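Local coordinates for clan CA, family C40, NlpC/P60 superfamily cysteine peptidase (PDB 6BIO), which hydrolyses bacterial peptidoglycan, probably as a cysteine peptidase, and is a laterally acquired enzyme with which the protozoan targets bacteria, at residues Lys145-Gln148 against Asn153-Glu156; Lys163-Cys168 against Met186-Asn191; Val203-Gly208 against Met233-Val238; Gln246-Ser251 against Val257-Phe262. One frame throughout, in Å; residues are numbered along the deposited sequence.

Contact 1: Lys145-Gln148 against Asn153-Glu156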
loop_
_atom_site.group_PDB
_atom_site.type_symbol
_atom_site.label_atom_id
_atom_site.label_comp_id
_atom_site.label_asym_id
_atom_site.label_seq_id
_atom_site.Cartn_x
_atom_site.Cartn_y
_atom_site.Cartn_z
ATOM N N LYS A 145 3.310 -14.276 -3.381
ATOM C CA LYS A 145 4.016 -13.003 -3.239
ATOM C C LYS A 145 2.983 -11.879 -3.134
ATOM O O LYS A 145 2.104 -11.759 -3.994
ATOM C CB LYS A 145 4.927 -12.762 -4.441
ATOM C CG LYS A 145 5.949 -13.807 -4.682
ATOM C CD LYS A 145 7.108 -13.638 -3.759
ATOM C CE LYS A 145 8.148 -14.730 -4.018
ATOM N NZ LYS A 145 7.698 -16.007 -3.431
ATOM N N TRP A 146 3.063 -11.086 -2.068
ATOM C CA TRP A 146 2.078 -10.025 -1.876
ATOM C C TRP A 146 2.354 -8.818 -2.754
ATOM O O TRP A 146 1.446 -8.029 -3.009
ATOM C CB TRP A 146 1.995 -9.651 -0.393
ATOM C CG TRP A 146 3.179 -8.941 0.148
ATOM C CD1 TRP A 146 4.343 -9.470 0.681
ATOM C CD2 TRP A 146 3.337 -7.528 0.171
ATOM N NE1 TRP A 146 5.194 -8.453 1.020
ATOM C CE2 TRP A 146 4.591 -7.254 0.734
ATOM C CE3 TRP A 146 2.508 -6.448 -0.181
ATOM C CZ2 TRP A 146 5.034 -5.945 0.931
ATOM C CZ3 TRP A 146 2.961 -5.176 0.021
ATOM C CH2 TRP A 146 4.194 -4.937 0.559
ATOM N N LYS A 147 3.578 -8.674 -3.239
ATOM C CA LYS A 147 3.926 -7.657 -4.216
ATOM C C LYS A 147 4.875 -8.278 -5.235
ATOM O O LYS A 147 5.407 -9.381 -5.037
ATOM C CB LYS A 147 4.534 -6.397 -3.572
ATOM C CG LYS A 147 5.888 -6.603 -2.923
ATOM C CD LYS A 147 6.449 -5.287 -2.416
ATOM C CE LYS A 147 7.752 -5.473 -1.666
ATOM N NZ LYS A 147 8.183 -4.221 -1.026
ATOM N N GLN A 148 5.060 -7.597 -6.358
ATOM C CA GLN A 148 5.987 -8.046 -7.398
ATOM C C GLN A 148 7.368 -8.327 -6.832
ATOM O O GLN A 148 7.900 -7.544 -6.031
ATOM C CB GLN A 148 6.184 -6.934 -8.426
ATOM C CG GLN A 148 5.387 -7.030 -9.663
ATOM C CD GLN A 148 5.877 -6.020 -10.712
ATOM O OE1 GLN A 148 6.147 -4.817 -10.422
ATOM N NE2 GLN A 148 6.037 -6.510 -11.937
ATOM N N ASN A 153 13.217 -1.579 -6.980
ATOM C CA ASN A 153 12.741 -0.907 -5.781
ATOM C C ASN A 153 11.228 -0.763 -5.894
ATOM O O ASN A 153 10.625 -1.026 -6.946
ATOM C CB ASN A 153 13.424 0.449 -5.566
ATOM C CG ASN A 153 13.341 1.308 -6.782
ATOM O OD1 ASN A 153 12.242 1.676 -7.209
ATOM N ND2 ASN A 153 14.494 1.630 -7.377
ATOM N N ASP A 154 10.623 -0.331 -4.795
ATOM C CA ASP A 154 9.191 -0.158 -4.750
ATOM C C ASP A 154 8.719 0.957 -5.675
ATOM O O ASP A 154 7.550 0.951 -6.067
ATOM C CB ASP A 154 8.706 0.140 -3.330
ATOM C CG ASP A 154 8.563 -1.101 -2.459
ATOM O OD1 ASP A 154 8.588 -2.254 -2.977
ATOM O OD2 ASP A 154 8.435 -0.904 -1.225
ATOM N N GLY A 155 9.578 1.921 -6.033
ATOM C CA GLY A 155 9.194 2.900 -7.058
ATOM C C GLY A 155 8.885 2.271 -8.407
ATOM O O GLY A 155 7.868 2.602 -9.057
ATOM N N GLU A 156 9.751 1.346 -8.844
ATOM C CA GLU A 156 9.475 0.614 -10.064
ATOM C C GLU A 156 8.207 -0.200 -9.906
ATOM O O GLU A 156 7.424 -0.322 -10.850
ATOM C CB GLU A 156 10.675 -0.279 -10.426
ATOM C CG GLU A 156 11.903 0.588 -10.785
ATOM C CD GLU A 156 13.094 -0.159 -11.299
ATOM O OE1 GLU A 156 13.014 -1.400 -11.484
ATOM O OE2 GLU A 156 14.104 0.552 -11.593
HETATM O O HOH W 1 6.480 -2.171 0.223
#

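Contact 2: Lys163-Cys168 against Met186-Asn191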
loop_
_atom_site.group_PDB
_atom_site.type_symbol
_atom_site.label_atom_id
_atom_site.label_comp_id
_atom_site.label_asym_id
_atom_site.label_seq_id
_atom_site.Cartn_x
_atom_site.Cartn_y
_atom_site.Cartn_z
ATOM N N LYS A 163 0.585 1.376 -14.469
ATOM C CA LYS A 163 0.437 0.890 -15.841
ATOM C C LYS A 163 -0.702 -0.102 -15.957
ATOM O O LYS A 163 -1.358 -0.138 -16.987
ATOM C CB LYS A 163 1.737 0.271 -16.354
ATOM C CG LYS A 163 2.836 1.291 -16.567
ATOM C CD LYS A 163 4.160 0.623 -16.924
ATOM C CE LYS A 163 5.276 1.639 -16.900
ATOM N NZ LYS A 163 6.576 1.053 -17.416
ATOM N N THR A 164 -0.945 -0.911 -14.919
ATOM C CA THR A 164 -2.024 -1.900 -14.978
ATOM C C THR A 164 -3.389 -1.240 -15.064
ATOM O O THR A 164 -4.388 -1.940 -15.321
ATOM C CB THR A 164 -2.030 -2.858 -13.769
ATOM O OG1 THR A 164 -2.521 -2.215 -12.593
ATOM C CG2 THR A 164 -0.658 -3.487 -13.527
ATOM N N LYS A 165 -3.463 0.083 -14.826
ATOM C CA LYS A 165 -4.729 0.795 -14.875
ATOM C C LYS A 165 -4.862 1.695 -16.096
ATOM O O LYS A 165 -5.860 2.443 -16.207
ATOM C CB LYS A 165 -4.966 1.594 -13.593
ATOM C CG LYS A 165 -5.009 0.674 -12.346
ATOM C CD LYS A 165 -6.126 -0.343 -12.409
ATOM C CE LYS A 165 -6.141 -1.181 -11.153
ATOM N NZ LYS A 165 -7.349 -2.028 -11.031
ATOM N N LEU A 166 -3.898 1.646 -17.008
ATOM C CA LEU A 166 -4.066 2.362 -18.265
ATOM C C LEU A 166 -5.419 2.026 -18.891
ATOM O O LEU A 166 -5.828 0.850 -18.956
ATOM C CB LEU A 166 -2.940 2.004 -19.236
ATOM C CG LEU A 166 -1.613 2.681 -18.857
ATOM C CD1 LEU A 166 -0.448 1.992 -19.545
ATOM C CD2 LEU A 166 -1.620 4.200 -19.156
ATOM N N GLY A 167 -6.117 3.073 -19.358
ATOM C CA GLY A 167 -7.401 2.917 -19.996
ATOM C C GLY A 167 -8.582 2.976 -19.064
ATOM O O GLY A 167 -9.718 3.031 -19.542
ATOM N N CYS A 168 -8.370 2.915 -17.750
ATOM C CA CYS A 168 -9.482 3.050 -16.823
ATOM C C CYS A 168 -10.067 4.461 -16.927
ATOM O O CYS A 168 -9.344 5.445 -17.134
ATOM C CB CYS A 168 -9.002 2.806 -15.379
ATOM S SG CYS A 168 -8.577 1.135 -14.978
ATOM N N MET A 186 -2.926 7.461 -7.354
ATOM C CA MET A 186 -1.665 7.430 -6.615
ATOM C C MET A 186 -1.842 6.691 -5.310
ATOM O O MET A 186 -1.019 5.841 -4.965
ATOM C CB MET A 186 -1.187 8.849 -6.337
ATOM C CG MET A 186 -1.038 9.805 -7.526
ATOM S SD MET A 186 0.165 9.340 -8.817
ATOM C CE MET A 186 -0.882 8.334 -9.890
ATOM N N GLN A 187 -2.910 7.005 -4.574
ATOM C CA GLN A 187 -3.097 6.386 -3.267
ATOM C C GLN A 187 -3.339 4.892 -3.416
ATOM O O GLN A 187 -2.789 4.089 -2.653
ATOM C CB GLN A 187 -4.227 7.062 -2.511
ATOM C CG GLN A 187 -4.372 6.541 -1.078
ATOM C CD GLN A 187 -5.567 7.097 -0.355
ATOM O OE1 GLN A 187 -6.710 6.995 -0.817
ATOM N NE2 GLN A 187 -5.332 7.665 0.809
ATOM N N TRP A 188 -4.135 4.502 -4.416
ATOM C CA TRP A 188 -4.388 3.093 -4.675
ATOM C C TRP A 188 -3.080 2.350 -4.949
ATOM O O TRP A 188 -2.841 1.243 -4.441
ATOM C CB TRP A 188 -5.369 2.961 -5.859
ATOM C CG TRP A 188 -5.418 1.531 -6.343
ATOM C CD1 TRP A 188 -6.120 0.514 -5.818
ATOM C CD2 TRP A 188 -4.602 0.966 -7.377
ATOM N NE1 TRP A 188 -5.794 -0.664 -6.461
ATOM C CE2 TRP A 188 -4.861 -0.413 -7.413
ATOM C CE3 TRP A 188 -3.686 1.499 -8.284
ATOM C CZ2 TRP A 188 -4.230 -1.260 -8.324
ATOM C CZ3 TRP A 188 -3.072 0.648 -9.165
ATOM C CH2 TRP A 188 -3.327 -0.718 -9.156
ATOM N N ALA A 189 -2.251 2.890 -5.843
ATOM C CA ALA A 189 -1.048 2.167 -6.241
ATOM C C ALA A 189 -0.176 1.899 -5.021
ATOM O O ALA A 189 0.361 0.802 -4.836
ATOM C CB ALA A 189 -0.274 2.949 -7.302
ATOM N N TYR A 190 0.010 2.921 -4.175
ATOM C CA TYR A 190 0.824 2.716 -2.982
ATOM C C TYR A 190 0.135 1.834 -1.941
ATOM O O TYR A 190 0.814 1.083 -1.221
ATOM C CB TYR A 190 1.350 4.067 -2.439
ATOM C CG TYR A 190 2.610 4.454 -3.199
ATOM C CD1 TYR A 190 3.804 3.877 -2.839
ATOM C CD2 TYR A 190 2.595 5.325 -4.272
ATOM C CE1 TYR A 190 4.945 4.132 -3.531
ATOM C CE2 TYR A 190 3.749 5.585 -4.985
ATOM C CZ TYR A 190 4.936 5.014 -4.581
ATOM O OH TYR A 190 6.112 5.239 -5.259
ATOM N N ASN A 191 -1.198 1.815 -1.910
ATOM C CA ASN A 191 -1.909 0.876 -1.045
ATOM C C ASN A 191 -1.482 -0.549 -1.369
ATOM O O ASN A 191 -1.292 -1.369 -0.467
ATOM C CB ASN A 191 -3.418 1.010 -1.223
ATOM C CG ASN A 191 -4.149 -0.008 -0.369
ATOM O OD1 ASN A 191 -4.570 -1.070 -0.836
ATOM N ND2 ASN A 191 -4.255 0.281 0.908
#

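Contact 3: Val203-Gly208 against Met233-Val238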
loop_
_atom_site.group_PDB
_atom_site.type_symbol
_atom_site.label_atom_id
_atom_site.label_comp_id
_atom_site.label_asym_id
_atom_site.label_seq_id
_atom_site.Cartn_x
_atom_site.Cartn_y
_atom_site.Cartn_z
ATOM N N VAL A 203 -2.489 17.351 -0.448
ATOM C CA VAL A 203 -1.871 16.755 0.714
ATOM C C VAL A 203 -0.737 15.821 0.332
ATOM O O VAL A 203 0.295 15.775 1.010
ATOM C CB VAL A 203 -2.928 16.089 1.613
ATOM C CG1 VAL A 203 -2.274 15.528 2.859
ATOM C CG2 VAL A 203 -3.948 17.119 2.007
ATOM N N GLN A 204 -0.905 15.091 -0.771
ATOM C CA GLN A 204 0.195 14.283 -1.282
ATOM C C GLN A 204 1.425 15.140 -1.527
ATOM O O GLN A 204 2.556 14.695 -1.336
ATOM C CB GLN A 204 -0.240 13.598 -2.574
ATOM C CG GLN A 204 -1.314 12.548 -2.326
ATOM C CD GLN A 204 -1.941 11.999 -3.598
ATOM O OE1 GLN A 204 -1.626 12.436 -4.710
ATOM N NE2 GLN A 204 -2.801 11.036 -3.452
ATOM N N ASP A 205 1.198 16.395 -1.903
ATOM C CA ASP A 205 2.241 17.403 -2.135
ATOM C C ASP A 205 3.083 17.699 -0.912
ATOM O O ASP A 205 4.137 18.330 -1.052
ATOM C CB ASP A 205 1.546 18.698 -2.568
ATOM C CG ASP A 205 2.508 19.843 -2.889
ATOM O OD1 ASP A 205 3.247 19.725 -3.894
ATOM O OD2 ASP A 205 2.416 20.859 -2.147
ATOM N N LEU A 206 2.616 17.344 0.286
ATOM C CA LEU A 206 3.203 17.809 1.545
ATOM C C LEU A 206 4.001 16.739 2.253
ATOM O O LEU A 206 4.555 17.007 3.333
ATOM C CB LEU A 206 2.110 18.326 2.489
ATOM C CG LEU A 206 1.217 19.437 1.950
ATOM C CD1 LEU A 206 0.191 19.785 2.978
ATOM C CD2 LEU A 206 2.048 20.673 1.581
ATOM N N HIS A 207 4.051 15.524 1.695
ATOM C CA HIS A 207 4.705 14.393 2.361
ATOM C C HIS A 207 5.527 13.622 1.353
ATOM O O HIS A 207 5.487 13.885 0.162
ATOM C CB HIS A 207 3.682 13.496 3.087
ATOM C CG HIS A 207 2.817 14.261 4.038
ATOM N ND1 HIS A 207 3.246 14.637 5.297
ATOM C CD2 HIS A 207 1.572 14.773 3.895
ATOM C CE1 HIS A 207 2.293 15.340 5.886
ATOM N NE2 HIS A 207 1.262 15.428 5.057
ATOM N N GLY A 208 6.212 12.597 1.835
ATOM C CA GLY A 208 7.193 11.887 1.050
ATOM C C GLY A 208 8.495 12.655 0.973
ATOM O O GLY A 208 8.568 13.845 1.258
ATOM N N MET A 233 -2.149 29.289 -7.040
ATOM C CA MET A 233 -1.206 28.822 -6.041
ATOM C C MET A 233 -1.605 27.495 -5.414
ATOM O O MET A 233 -0.869 26.989 -4.558
ATOM C CB MET A 233 -0.979 29.891 -4.964
ATOM C CG MET A 233 -0.451 31.270 -5.518
ATOM S SD MET A 233 1.087 31.225 -6.545
ATOM C CE MET A 233 1.857 29.942 -5.607
ATOM N N LEU A 234 -2.717 26.902 -5.831
ATOM C CA LEU A 234 -3.195 25.654 -5.229
ATOM C C LEU A 234 -2.777 24.447 -6.053
ATOM O O LEU A 234 -2.836 24.462 -7.288
ATOM C CB LEU A 234 -4.709 25.661 -5.128
ATOM C CG LEU A 234 -5.205 26.786 -4.241
ATOM C CD1 LEU A 234 -6.647 26.522 -3.865
ATOM C CD2 LEU A 234 -4.373 26.953 -2.956
ATOM N N VAL A 235 -2.372 23.386 -5.346
ATOM C CA VAL A 235 -2.087 22.125 -6.007
ATOM C C VAL A 235 -3.407 21.438 -6.328
ATOM O O VAL A 235 -4.251 21.259 -5.449
ATOM C CB VAL A 235 -1.220 21.231 -5.110
ATOM C CG1 VAL A 235 -1.163 19.839 -5.687
ATOM C CG2 VAL A 235 0.188 21.862 -4.981
ATOM N N THR A 236 -3.586 21.061 -7.580
ATOM C CA THR A 236 -4.839 20.513 -8.038
ATOM C C THR A 236 -4.708 19.233 -8.835
ATOM O O THR A 236 -5.733 18.712 -9.263
ATOM C CB THR A 236 -5.535 21.553 -8.931
ATOM O OG1 THR A 236 -4.656 21.904 -10.003
ATOM C CG2 THR A 236 -5.910 22.809 -8.148
ATOM N N HIS A 237 -3.504 18.744 -9.095
ATOM C CA HIS A 237 -3.346 17.572 -9.942
ATOM C C HIS A 237 -2.073 16.849 -9.531
ATOM O O HIS A 237 -1.180 17.423 -8.889
ATOM C CB HIS A 237 -3.254 18.017 -11.415
ATOM C CG HIS A 237 -3.426 16.909 -12.399
ATOM N ND1 HIS A 237 -4.653 16.356 -12.673
ATOM C CD2 HIS A 237 -2.540 16.277 -13.208
ATOM C CE1 HIS A 237 -4.514 15.403 -13.586
ATOM N NE2 HIS A 237 -3.243 15.346 -13.936
ATOM N N VAL A 238 -1.981 15.588 -9.937
ATOM C CA VAL A 238 -0.833 14.746 -9.604
ATOM C C VAL A 238 -0.748 13.634 -10.624
ATOM O O VAL A 238 -1.771 13.192 -11.151
ATOM C CB VAL A 238 -0.966 14.180 -8.168
ATOM C CG1 VAL A 238 -2.203 13.304 -8.032
ATOM C CG2 VAL A 238 0.291 13.424 -7.724
#

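Contact 4: Gln246-Ser251 against Val257-Phe262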
loop_
_atom_site.group_PDB
_atom_site.type_symbol
_atom_site.label_atom_id
_atom_site.label_comp_id
_atom_site.label_asym_id
_atom_site.label_seq_id
_atom_site.Cartn_x
_atom_site.Cartn_y
_atom_site.Cartn_z
ATOM N N GLN A 246 8.099 10.214 -19.182
ATOM C CA GLN A 246 6.658 10.098 -19.153
ATOM C C GLN A 246 6.185 9.940 -17.716
ATOM O O GLN A 246 6.859 9.333 -16.872
ATOM C CB GLN A 246 6.181 8.860 -19.879
ATOM C CG GLN A 246 6.634 8.725 -21.318
ATOM C CD GLN A 246 6.084 9.789 -22.212
ATOM O OE1 GLN A 246 6.835 10.477 -22.912
ATOM N NE2 GLN A 246 4.775 9.923 -22.216
ATOM N N PHE A 247 4.987 10.459 -17.452
ATOM C CA PHE A 247 4.230 10.089 -16.271
ATOM C C PHE A 247 2.884 9.534 -16.682
ATOM O O PHE A 247 2.443 9.686 -17.812
ATOM C CB PHE A 247 4.099 11.239 -15.274
ATOM C CG PHE A 247 3.268 12.466 -15.727
ATOM C CD1 PHE A 247 1.904 12.523 -15.442
ATOM C CD2 PHE A 247 3.876 13.630 -16.219
ATOM C CE1 PHE A 247 1.154 13.659 -15.741
ATOM C CE2 PHE A 247 3.140 14.744 -16.504
ATOM C CZ PHE A 247 1.765 14.759 -16.272
ATOM N N ILE A 248 2.268 8.815 -15.753
ATOM C CA ILE A 248 0.904 8.327 -15.921
ATOM C C ILE A 248 -0.016 9.059 -14.948
ATOM O O ILE A 248 0.346 9.325 -13.794
ATOM C CB ILE A 248 0.839 6.801 -15.743
ATOM C CG1 ILE A 248 1.441 6.121 -16.974
ATOM C CG2 ILE A 248 -0.618 6.349 -15.509
ATOM C CD1 ILE A 248 1.592 4.616 -16.868
ATOM N N HIS A 249 -1.192 9.441 -15.427
ATOM C CA HIS A 249 -2.169 10.125 -14.597
ATOM C C HIS A 249 -3.589 9.814 -15.055
ATOM O O HIS A 249 -3.824 9.383 -16.190
ATOM C CB HIS A 249 -1.962 11.652 -14.587
ATOM C CG HIS A 249 -2.131 12.353 -15.911
ATOM N ND1 HIS A 249 -2.415 13.700 -15.967
ATOM C CD2 HIS A 249 -1.965 11.956 -17.197
ATOM C CE1 HIS A 249 -2.484 14.095 -17.231
ATOM N NE2 HIS A 249 -2.201 13.058 -18.001
ATOM N N ALA A 250 -4.534 10.010 -14.141
ATOM C CA ALA A 250 -5.938 10.031 -14.500
ATOM C C ALA A 250 -6.277 11.471 -14.839
ATOM O O ALA A 250 -6.097 12.363 -13.991
ATOM C CB ALA A 250 -6.805 9.525 -13.355
ATOM N N SER A 251 -6.750 11.696 -16.051
ATOM C CA SER A 251 -6.950 13.045 -16.536
ATOM C C SER A 251 -8.350 13.233 -17.076
ATOM O O SER A 251 -8.898 12.340 -17.711
ATOM C CB SER A 251 -5.994 13.295 -17.681
ATOM O OG SER A 251 -6.144 14.594 -18.221
ATOM N N VAL A 257 -7.059 7.162 -17.623
ATOM C CA VAL A 257 -5.707 6.957 -17.137
ATOM C C VAL A 257 -4.823 6.730 -18.350
ATOM O O VAL A 257 -5.076 5.823 -19.147
ATOM C CB VAL A 257 -5.657 5.755 -16.187
ATOM C CG1 VAL A 257 -4.176 5.452 -15.777
ATOM C CG2 VAL A 257 -6.558 6.003 -14.992
ATOM N N LYS A 258 -3.800 7.560 -18.492
ATOM C CA LYS A 258 -2.970 7.599 -19.683
ATOM C C LYS A 258 -1.577 8.131 -19.391
ATOM O O LYS A 258 -1.311 8.751 -18.344
ATOM C CB LYS A 258 -3.598 8.476 -20.762
ATOM C CG LYS A 258 -3.770 9.927 -20.370
ATOM C CD LYS A 258 -4.370 10.729 -21.527
ATOM C CE LYS A 258 -4.833 12.015 -21.098
ATOM N NZ LYS A 258 -5.018 12.916 -22.298
ATOM N N TYR A 259 -0.687 7.875 -20.350
ATOM C CA TYR A 259 0.626 8.494 -20.358
ATOM C C TYR A 259 0.541 9.976 -20.699
ATOM O O TYR A 259 -0.350 10.439 -21.431
ATOM C CB TYR A 259 1.506 7.836 -21.411
ATOM C CG TYR A 259 2.023 6.443 -21.082
ATOM C CD1 TYR A 259 3.184 6.265 -20.346
ATOM C CD2 TYR A 259 1.370 5.307 -21.549
ATOM C CE1 TYR A 259 3.664 5.011 -20.081
ATOM C CE2 TYR A 259 1.853 4.040 -21.266
ATOM C CZ TYR A 259 3.006 3.912 -20.555
ATOM O OH TYR A 259 3.455 2.651 -20.261
ATOM N N GLN A 260 1.549 10.700 -20.224
ATOM C CA GLN A 260 1.750 12.109 -20.554
ATOM C C GLN A 260 3.236 12.397 -20.598
ATOM O O GLN A 260 3.991 12.006 -19.709
ATOM C CB GLN A 260 1.156 13.063 -19.506
ATOM C CG GLN A 260 1.615 14.544 -19.672
ATOM C CD GLN A 260 1.083 15.207 -20.960
ATOM O OE1 GLN A 260 -0.094 15.032 -21.286
ATOM N NE2 GLN A 260 1.940 15.996 -21.679
ATOM N N ASP A 261 3.657 13.146 -21.609
ATOM C CA ASP A 261 5.037 13.575 -21.708
ATOM C C ASP A 261 5.299 14.660 -20.681
ATOM O O ASP A 261 4.639 15.704 -20.697
ATOM C CB ASP A 261 5.287 14.110 -23.118
ATOM C CG ASP A 261 6.726 14.497 -23.346
ATOM O OD1 ASP A 261 7.117 15.532 -22.809
ATOM O OD2 ASP A 261 7.458 13.767 -24.069
ATOM N N PHE A 262 6.257 14.415 -19.785
ATOM C CA PHE A 262 6.451 15.296 -18.636
ATOM C C PHE A 262 6.877 16.700 -19.086
ATOM O O PHE A 262 6.308 17.716 -18.647
ATOM C CB PHE A 262 7.513 14.649 -17.728
ATOM C CG PHE A 262 7.777 15.355 -16.413
ATOM C CD1 PHE A 262 6.909 16.306 -15.854
ATOM C CD2 PHE A 262 8.951 15.035 -15.712
ATOM C CE1 PHE A 262 7.230 16.918 -14.609
ATOM C CE2 PHE A 262 9.269 15.628 -14.489
ATOM C CZ PHE A 262 8.416 16.584 -13.937
#

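Contact 1: Lys145-Gln148 against Asn153-Glu156
Lys147 and Asp154 meet in a salt bridge, and they are the one pair of residues to touch between 145-148 and 153-156. Lys147 NZ donates to Asp154 OD1 over 2.8 Å, using the syn lone pair, on the side of the other carboxylate oxygen. That second oxygen is also engaged: a water accepts from Lys147 NZ at 2.9 Å and donates to Asp154 OD2 at 2.7 Å, closing a small ring of ammonium, water and carboxylate. Lysine suits the place because its long chain, extended beyond CG, carries the charge across the gap between loop and helix. With chi1 at 67°, CG sits between the backbone N and the carbonyl carbon, and there it lies over the centre of the Trp146 ring, 3.9 Å above its plane. Asp154 is buried, and its OD1 forms a further salt bridge with Arg157, so two cations share one oxygen. The acid opens helix 154-163, where a negative charge in the first turn would be expected to interact favourably with the helix dipole. Asn153 supplies the N-cap, its OD1 accepting from Glu156 N at 3.0 Å (N-H...O 155°), the role for which asparagine's short side-chain carbonyl is well fitted. Away from the charges the two segments separate. Gln148 directs its CB toward the helix start yet does not touch it; its backbone O instead bonds to Arg157. Trp146 does not touch residues 153-156 either, packing against Phe120.

Contact 2: Lys163-Cys168 against Met186-Asn191
Lys165 NZ is held by a hydrogen bond to the carbonyl of Pro177, while CG and CE of the same side chain lie on the indole of Trp188. The lysine chain, turned about CB-CG (chi2 -61°), touches the ring through alternate carbons. CE sits 3.3 Å above the plane, displaced toward the rim of the six-membered ring, and is 3.4 Å from Trp188 CZ2; CG approaches Trp188 CZ3 at 3.7 Å. The flat aromatic surface thus receives the greasy part of the lysine, and the charged end runs on past it. Thr164 adds a lighter touch, OG1 lying 3.8 Å from Trp188 CH2, but its polar partner is the carbonyl of Leu161. Two overlapping turns lead the chain off the end of helix 154-163 and present Thr164 and Lys165 to helix 182-191: a type I turn, Lys163 to Leu166, held by Leu166 N to Lys163 O at 3.1 Å, and a type II turn, Lys165 to Cys168, closed by Cys168 N to Lys165 O at 3.0 Å. Gly167 fits the third place of the second turn, where phi is positive (90°). In Trp188, CG is anti to the backbone N (chi1 168°), which directs the ring toward Thr164 and Lys165. Tyr180 meets the same indole edge-to-face, and Leu161 packs on it too. A wide, rigid tryptophan is well suited to bridging so many neighbours. The helix it stands on is consistent with the central helix of the NlpC/P60 papain-like fold, which in this family carries the nucleophilic cysteine at its N-terminal end.

Contact 3: Val203-Gly208 against Met233-Val238
Gln204 against Val238 and Asp205 against Val235 are two contacts of the same kind: a polar side-chain end resting on valine methyls, by van der Waals packing alone. Gln204 OE1 comes in between both branches of Val238, 3.5 Å from CG1 and 3.7 Å from CG2, the two side chains crossing at about a right angle. An extended chain beyond CG (chi2 171°) gives the amide this reach. One branch of Val235 does all the work in the other pair: CG2 lies 3.7 Å from Asp205 CG and equally close to OD2, set against the carboxylate as a whole. Beta-branched valines suit the place, offering compact apolar surface close to the backbone. The side-chain hydrogen bonds lead outside the two segments. Asp205 OD1 accepts from three hydroxyls, those of Thr224, Ser270 and Thr271, a grip that pins the carboxylate to the sheet. In the glutamine amide the two ends differ sharply: NE2 is bonded to the carbonyls of His198 and Ser183, whereas the buried OE1 has no polar partner in the model. In the backbone, Leu206 N bonds to Val203 O at 2.9 Å beside a type I turn from Gln204 to His207, and Thr236 with His237 forms a classic beta bulge opposite Phe225. Val238 packs on Ser183 and Met186 of helix 182-191 and on Ala201, while its neighbour His237 contacts Cys182 and bonds through NE2 to His249. Cysteine at a helix start with histidines on adjacent strands is consistent with the Cys-His pair and third polar residue, often a histidine, of NlpC/P60 peptidases.

Contact 4: Gln246-Ser251 against Val257-Phe262
An antiparallel beta hairpin joins strand 246-251 to strand 256-261, with Phe247-Gln260 and His249-Lys258 as its hydrogen-bonded pairs. Each pair shares two backbone hydrogen bonds: Phe247 N to Gln260 O at 2.9 Å and Gln260 N to Phe247 O at 2.8 Å, then His249 N to Lys258 O at 3.0 Å, answered by Lys258 N to His249 O. On the face of Phe247 and His249, the phenyl ring takes Gln260 CB in a CH-pi contact, 3.8 Å from the centroid and 15° off the normal. The imidazole of His249 is held between Phe247 CE1 on one face and Ser251 CB on the other, so its rotation is restricted, and Lys258 O lies at its edge; its buried NE2 has no partner in the model. Strand 256-261 is the outermost of the six-stranded sheet of the NlpC/P60 domain, so aliphatic stems with polar ends, such as Lys258 and Gln260, suit it. On the other face Ile248, Ala250, Val257 and Tyr259 form an apolar patch. Ile248 CD1 lies 4.1 Å from the Tyr259 ring centroid, 20° off the normal, in a second CH-pi contact, while its CG2 is 3.7 Å from Val257 CG1. With chi1 at -74°, CG1 lies anti to the carbonyl carbon, over the tyrosine. Ala250 CB meets Val257 CG2 at 3.9 Å, a small residue suiting the pair with the shortest CA-CA distance.

Contacts 3 and 4 share a sheet, strands 237-243 and 246-251 being neighbours, and are joined by His237 NE2 to His249 ND1 at 2.7 Å, a probable hydrogen bond within what looks like the catalytic site. Helix 182-191 approaches the same region from contact 2: Met186 CG packs 3.7 Å from Val238 CG1 of contact 3. The turns of contact 2 are also stitched to the hairpin of contact 4, with Cys168 O 2.9 Å from Val257 N. Contact 1 is remote from contact 3 (centres about 24 Å apart) but touches contact 2, about 13 Å away between centres, where Gly155 packs on Tyr190; the helix it caps runs on into those turns.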